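MAGE domain-containing protein (Xenopus laevis, PDB 7DG2) forms, as the MAGE-type Nse3 subunit, a complex with Nse1 and Nse4 that belongs to the DNA-binding Smc5/6 machinery and, with Nse1, is thought to shape Nse4. Local coordinates at residues Tyr19-Asp24 / Ile56-Val61; Gly100-Ile105 / Lys154-Asn159. All blocks are in the same frame, centred on the assembly; numbering follows the deposited sequence.

In the fold
The two contacts come in series along the chain: contact 1, between 19-24 and 56-61, closes before contact 2, between 100-105 and 154-159, opens. Their centres lie about 25 Å apart and their nearest atoms about 8 Å apart, without touching. Contact 1 joins helices 6-23 and 47-62, which pack with the sheet of strands 30-31, 75-80 and 64-70. Contact 2 sets helix 94-111 against strand 156-160, an outer strand, within this chain, of the sheet completed by 169-173 and 116-117. Each contact lies in one of the two winged-helix units of the MAGE homology domain, each unit with its own buried core. Nse1 and Nse4 both approach contact 1, while Nse4 packs around contact 2.

Contact 1 of 2, residues Tyr19-Asp24 / Ile56-Val61; sequences YLLIKD and ITLQQV
Leu-58 reaches from helix 47-62 toward the last turns of helix 6-23 and splits its two methyl groups between Leu-20 and Leu-21. Everything that passes directly between 19-24 and 56-61 is apolar. CD1 of Leu-58 meets CD1 of Leu-20 at 3.6 Å, the two side chains crossing at a slant, and the same methyl lies 4.2 Å from CB of Leu-20. On its other branch, CD2 of Leu-58 approaches CD2 of Leu-21 at 3.9 Å; here the side chains run past one another in opposite directions. Leu-58 has CG anti to its carbonyl carbon (chi1 -76°), which carries the fork out to both neighbours.

The backbones stay well apart, with the CA atoms of Leu-21 and Leu-58 9.1 Å from each other, and the leucine branches bridge that distance. This is helix-to-helix packing in the first winged-helix unit of the MAGE homology domain, where helices 6-23 and 47-62 flank a common core. Ile-35 of helix 32-40 and Ile-30 touch Leu-20, while Phe-64 lies against both Leu-21 and Leu-58, and Leu-78 adds to the packing on Leu-58.

No hydrogen bond passes between the two segments; their polar groups find partners within each segment or beyond both. Within 19-24, Asp-24 N bonds to Leu-21 O at 3.1 Å, three residues back, and the Asp-24 carboxylate forms a salt bridge with Lys-27. Across the subunit boundary, Ile-22 packs on Ile-87 of the Nse1 chain and on Phe-70 of the Nse4 chain, and Gln-60 O accepts a hydrogen bond from Gln-9 of Nse1.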
loop_
_atom_site.group_PDB
_atom_site.type_symbol
_atom_site.label_atom_id
_atom_site.label_comp_id
_atom_site.label_asym_id
_atom_site.label_seq_id
_atom_site.Cartn_x
_atom_site.Cartn_y
_atom_site.Cartn_z
ATOM N N TYR B 19 -6.340 -11.451 8.746
ATOM C CA TYR B 19 -7.281 -10.445 9.217
ATOM C C TYR B 19 -6.549 -9.212 9.724
ATOM O O TYR B 19 -6.943 -8.080 9.426
ATOM C CB TYR B 19 -8.140 -11.072 10.321
ATOM C CG TYR B 19 -9.204 -10.204 10.920
ATOM C CD1 TYR B 19 -10.452 -10.102 10.324
ATOM C CD2 TYR B 19 -8.991 -9.536 12.115
ATOM C CE1 TYR B 19 -11.445 -9.347 10.899
ATOM C CE2 TYR B 19 -9.977 -8.768 12.683
ATOM C CZ TYR B 19 -11.199 -8.674 12.073
ATOM O OH TYR B 19 -12.200 -7.909 12.635
ATOM N N LEU B 20 -5.467 -9.410 10.489
ATOM C CA LEU B 20 -4.717 -8.260 10.996
ATOM C C LEU B 20 -4.154 -7.409 9.856
ATOM O O LEU B 20 -4.228 -6.171 9.890
ATOM C CB LEU B 20 -3.597 -8.751 11.917
ATOM C CG LEU B 20 -4.151 -9.224 13.264
ATOM C CD1 LEU B 20 -3.085 -9.998 14.013
ATOM C CD2 LEU B 20 -4.616 -8.021 14.093
ATOM N N LEU B 21 -3.578 -8.053 8.840
ATOM C CA LEU B 21 -3.056 -7.304 7.700
ATOM C C LEU B 21 -4.165 -6.543 6.984
ATOM O O LEU B 21 -4.028 -5.349 6.680
ATOM C CB LEU B 21 -2.360 -8.260 6.732
ATOM C CG LEU B 21 -1.106 -8.923 7.278
ATOM C CD1 LEU B 21 -0.622 -9.975 6.264
ATOM C CD2 LEU B 21 -0.027 -7.866 7.515
ATOM N N ILE B 22 -5.288 -7.216 6.733
ATOM C CA ILE B 22 -6.341 -6.592 5.939
ATOM C C ILE B 22 -7.011 -5.472 6.721
ATOM O O ILE B 22 -7.302 -4.400 6.175
ATOM C CB ILE B 22 -7.336 -7.665 5.466
ATOM C CG1 ILE B 22 -6.621 -8.532 4.415
ATOM C CG2 ILE B 22 -8.618 -6.996 4.954
ATOM C CD1 ILE B 22 -7.283 -9.858 4.113
ATOM N N LYS B 23 -7.224 -5.672 8.027
ATOM C CA LYS B 23 -7.805 -4.613 8.843
ATOM C C LYS B 23 -6.830 -3.478 9.148
ATOM O O LYS B 23 -7.258 -2.472 9.717
ATOM C CB LYS B 23 -8.356 -5.201 10.152
ATOM C CG LYS B 23 -9.577 -6.101 9.909
ATOM C CD LYS B 23 -10.738 -5.294 9.278
ATOM C CE LYS B 23 -12.035 -6.087 9.244
ATOM N NZ LYS B 23 -13.156 -5.252 8.699
ATOM N N ASP B 24 -5.550 -3.598 8.779
ATOM C CA ASP B 24 -4.617 -2.491 8.926
ATOM C C ASP B 24 -4.584 -1.591 7.699
ATOM O O ASP B 24 -3.884 -0.574 7.722
ATOM C CB ASP B 24 -3.188 -3.020 9.205
ATOM C CG ASP B 24 -2.234 -1.934 9.717
ATOM O OD1 ASP B 24 -2.617 -1.192 10.648
ATOM O OD2 ASP B 24 -1.076 -1.854 9.228
ATOM N N ILE B 56 3.508 -13.721 16.802
ATOM C CA ILE B 56 4.858 -14.213 16.522
ATOM C C ILE B 56 5.094 -14.297 15.020
ATOM O O ILE B 56 6.177 -13.953 14.532
ATOM C CB ILE B 56 5.091 -15.568 17.220
ATOM C CG1 ILE B 56 5.074 -15.378 18.744
ATOM C CG2 ILE B 56 6.408 -16.203 16.766
ATOM C CD1 ILE B 56 5.973 -14.232 19.252
ATOM N N THR B 57 4.085 -14.742 14.254
ATOM C CA THR B 57 4.231 -14.785 12.797
ATOM C C THR B 57 4.479 -13.391 12.229
ATOM O O THR B 57 5.339 -13.209 11.358
ATOM C CB THR B 57 2.982 -15.399 12.149
ATOM O OG1 THR B 57 2.870 -16.773 12.522
ATOM C CG2 THR B 57 3.068 -15.305 10.620
ATOM N N LEU B 58 3.733 -12.391 12.704
ATOM C CA LEU B 58 3.917 -11.039 12.184
ATOM C C LEU B 58 5.301 -10.492 12.530
ATOM O O LEU B 58 5.934 -9.823 11.704
ATOM C CB LEU B 58 2.813 -10.124 12.717
ATOM C CG LEU B 58 1.461 -10.324 12.031
ATOM C CD1 LEU B 58 0.365 -9.733 12.897
ATOM C CD2 LEU B 58 1.485 -9.663 10.674
ATOM N N GLN B 59 5.799 -10.794 13.740
ATOM C CA GLN B 59 7.162 -10.395 14.107
ATOM C C GLN B 59 8.198 -11.064 13.219
ATOM O O GLN B 59 9.111 -10.407 12.710
ATOM C CB GLN B 59 7.453 -10.757 15.565
ATOM C CG GLN B 59 6.653 -9.984 16.552
ATOM C CD GLN B 59 6.955 -10.402 17.986
ATOM O OE1 GLN B 59 7.848 -11.219 18.239
ATOM N NE2 GLN B 59 6.212 -9.846 18.925
ATOM N N GLN B 60 8.095 -12.385 13.065
ATOM C CA GLN B 60 9.158 -13.159 12.430
ATOM C C GLN B 60 9.166 -12.993 10.920
ATOM O O GLN B 60 10.239 -12.932 10.304
ATOM C CB GLN B 60 9.012 -14.634 12.796
ATOM C CG GLN B 60 9.271 -14.896 14.268
ATOM C CD GLN B 60 9.284 -16.375 14.622
ATOM O OE1 GLN B 60 8.862 -17.220 13.832
ATOM N NE2 GLN B 60 9.768 -16.692 15.821
ATOM N N VAL B 61 7.989 -12.944 10.304
ATOM C CA VAL B 61 7.931 -12.906 8.841
ATOM C C VAL B 61 7.973 -11.480 8.314
ATOM O O VAL B 61 8.652 -11.201 7.321
ATOM C CB VAL B 61 6.682 -13.654 8.347
ATOM C CG1 VAL B 61 6.603 -13.610 6.829
ATOM C CG2 VAL B 61 6.698 -15.101 8.857
#

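Contact 2 of 2, residues Gly100-Ile105 / Lys154-Asn159; sequences GLLMVI and KYLEYN
Leu-102 on helix 94-111 and Tyr-155, just before strand 156-160, bring their CA atoms to 8.1 Å, the closest CA pair between 100-105 and 154-159. The preceding helix 142-152 ends in a Schellman motif at Lys-154, whose positive phi of 66° turns the chain toward the strand.

Leu-102 does most of the touching. Its CD2 methyl sits over one face of the Tyr-155 ring, 3.5 Å from the ring centroid and 19° off the normal, a CH-pi contact. The methyl is displaced toward the CG and CD1 side, with CD2 of Leu-102 only 3.4 Å from CG of Tyr-155. The other methyl, CD1 of Leu-102, rests between CB of Tyr-155 at 3.9 Å and CG of Leu-156 at 4.0 Å, the two leucine side chains passing in opposite directions. With CG anti to the backbone N (chi1 171°), Leu-102 spreads its fork between the ring and the strand residue.

One helical turn on, Ile-105 crosses Leu-156 at about a right angle, its CG2 branch 4.0 Å from CD1 of Leu-156. Phe-171 of the adjacent strand touches Leu-156, and Ile-121 of helix 118-127 touches Ile-105. Helix and sheet thus close the core of the second winged-helix unit of the MAGE homology domain.

No hydrogen bond crosses between the segments, so the helix is held to the strand and the residue leading into it by buried methyls and a ring face. Tyr-155 combines apolar and polar contacts: its ring face takes the Leu-102 methyl, while its hydroxyl hydrogen-bonds to Glu-180 and to Arg-64 of the Nse4 chain, joining this core to the Nse4 interface.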
loop_
_atom_site.group_PDB
_atom_site.type_symbol
_atom_site.label_atom_id
_atom_site.label_comp_id
_atom_site.label_asym_id
_atom_site.label_seq_id
_atom_site.Cartn_x
_atom_site.Cartn_y
_atom_site.Cartn_z
ATOM N N GLY B 100 3.707 13.900 6.092
ATOM C CA GLY B 100 4.294 15.225 6.198
ATOM C C GLY B 100 3.355 16.201 6.885
ATOM O O GLY B 100 3.751 16.932 7.796
ATOM N N LEU B 101 2.086 16.210 6.466
ATOM C CA LEU B 101 1.115 17.107 7.088
ATOM C C LEU B 101 0.905 16.749 8.553
ATOM O O LEU B 101 0.912 17.622 9.429
ATOM C CB LEU B 101 -0.211 17.071 6.328
ATOM C CG LEU B 101 -1.354 17.827 7.004
ATOM C CD1 LEU B 101 -1.006 19.295 7.166
ATOM C CD2 LEU B 101 -2.647 17.675 6.212
ATOM N N LEU B 102 0.735 15.457 8.844
ATOM C CA LEU B 102 0.521 15.052 10.226
ATOM C C LEU B 102 1.693 15.453 11.104
ATOM O O LEU B 102 1.503 15.917 12.237
ATOM C CB LEU B 102 0.286 13.542 10.306
ATOM C CG LEU B 102 0.259 12.983 11.734
ATOM C CD1 LEU B 102 -0.956 13.502 12.490
ATOM C CD2 LEU B 102 0.245 11.469 11.663
ATOM N N MET B 103 2.920 15.291 10.602
ATOM C CA MET B 103 4.079 15.605 11.430
ATOM C C MET B 103 4.124 17.089 11.782
ATOM O O MET B 103 4.520 17.467 12.893
ATOM C CB MET B 103 5.361 15.192 10.708
ATOM C CG MET B 103 6.638 15.632 11.415
ATOM S SD MET B 103 6.868 14.841 13.019
ATOM C CE MET B 103 8.079 13.569 12.595
ATOM N N VAL B 104 3.719 17.941 10.847
ATOM C CA VAL B 104 3.676 19.376 11.116
ATOM C C VAL B 104 2.668 19.676 12.220
ATOM O O VAL B 104 2.926 20.491 13.117
ATOM C CB VAL B 104 3.350 20.132 9.816
ATOM C CG1 VAL B 104 3.023 21.585 10.105
ATOM C CG2 VAL B 104 4.511 20.022 8.849
ATOM N N ILE B 105 1.518 19.000 12.187
ATOM C CA ILE B 105 0.494 19.193 13.215
ATOM C C ILE B 105 0.969 18.645 14.560
ATOM O O ILE B 105 0.827 19.297 15.604
ATOM C CB ILE B 105 -0.833 18.544 12.771
ATOM C CG1 ILE B 105 -1.379 19.245 11.528
ATOM C CG2 ILE B 105 -1.856 18.570 13.898
ATOM C CD1 ILE B 105 -2.579 18.515 10.913
ATOM N N LYS B 154 -6.493 7.417 15.138
ATOM C CA LYS B 154 -5.926 7.678 16.462
ATOM C C LYS B 154 -4.560 8.353 16.400
ATOM O O LYS B 154 -3.794 8.282 17.367
ATOM C CB LYS B 154 -5.821 6.410 17.316
ATOM C CG LYS B 154 -7.100 5.606 17.391
ATOM C CD LYS B 154 -8.218 6.398 17.994
ATOM C CE LYS B 154 -9.325 5.455 18.455
ATOM N NZ LYS B 154 -10.474 6.211 19.011
ATOM N N TYR B 155 -4.237 9.019 15.287
ATOM C CA TYR B 155 -3.059 9.882 15.289
ATOM C C TYR B 155 -3.302 11.147 16.094
ATOM O O TYR B 155 -2.378 11.672 16.713
ATOM C CB TYR B 155 -2.660 10.267 13.868
ATOM C CG TYR B 155 -1.874 9.218 13.121
ATOM C CD1 TYR B 155 -0.647 8.776 13.597
ATOM C CD2 TYR B 155 -2.338 8.714 11.907
ATOM C CE1 TYR B 155 0.097 7.835 12.891
ATOM C CE2 TYR B 155 -1.619 7.772 11.207
ATOM C CZ TYR B 155 -0.404 7.346 11.693
ATOM O OH TYR B 155 0.297 6.397 10.984
ATOM N N LEU B 156 -4.536 11.646 16.097
ATOM C CA LEU B 156 -4.876 12.859 16.820
ATOM C C LEU B 156 -6.132 12.630 17.646
ATOM O O LEU B 156 -6.975 11.795 17.307
ATOM C CB LEU B 156 -5.119 14.025 15.860
ATOM C CG LEU B 156 -3.973 14.462 14.939
ATOM C CD1 LEU B 156 -4.462 15.486 13.929
ATOM C CD2 LEU B 156 -2.804 15.000 15.746
ATOM N N GLU B 157 -6.240 13.386 18.732
ATOM C CA GLU B 157 -7.492 13.584 19.453
ATOM C C GLU B 157 -8.070 14.942 19.077
ATOM O O GLU B 157 -7.329 15.910 18.892
ATOM C CB GLU B 157 -7.278 13.534 20.964
ATOM C CG GLU B 157 -7.037 12.169 21.548
ATOM C CD GLU B 157 -6.932 12.233 23.058
ATOM O OE1 GLU B 157 -7.110 13.343 23.615
ATOM O OE2 GLU B 157 -6.672 11.185 23.687
ATOM N N TYR B 158 -9.400 15.008 18.992
ATOM C CA TYR B 158 -10.130 16.191 18.538
ATOM C C TYR B 158 -11.234 16.403 19.565
ATOM O O TYR B 158 -12.277 15.749 19.486
ATOM C CB TYR B 158 -10.695 15.978 17.136
ATOM C CG TYR B 158 -11.365 17.170 16.490
ATOM C CD1 TYR B 158 -10.681 18.360 16.307
ATOM C CD2 TYR B 158 -12.682 17.092 16.031
ATOM C CE1 TYR B 158 -11.280 19.447 15.686
ATOM C CE2 TYR B 158 -13.291 18.176 15.411
ATOM C CZ TYR B 158 -12.587 19.352 15.244
ATOM O OH TYR B 158 -13.172 20.441 14.634
ATOM N N ASN B 159 -10.992 17.287 20.532
ATOM C CA ASN B 159 -11.799 17.364 21.745
ATOM C C ASN B 159 -12.456 18.729 21.883
ATOM O O ASN B 159 -11.833 19.758 21.614
ATOM C CB ASN B 159 -10.940 17.089 22.981
ATOM C CG ASN B 159 -10.258 15.732 22.931
ATOM O OD1 ASN B 159 -10.843 14.753 22.469
ATOM N ND2 ASN B 159 -9.011 15.670 23.408
#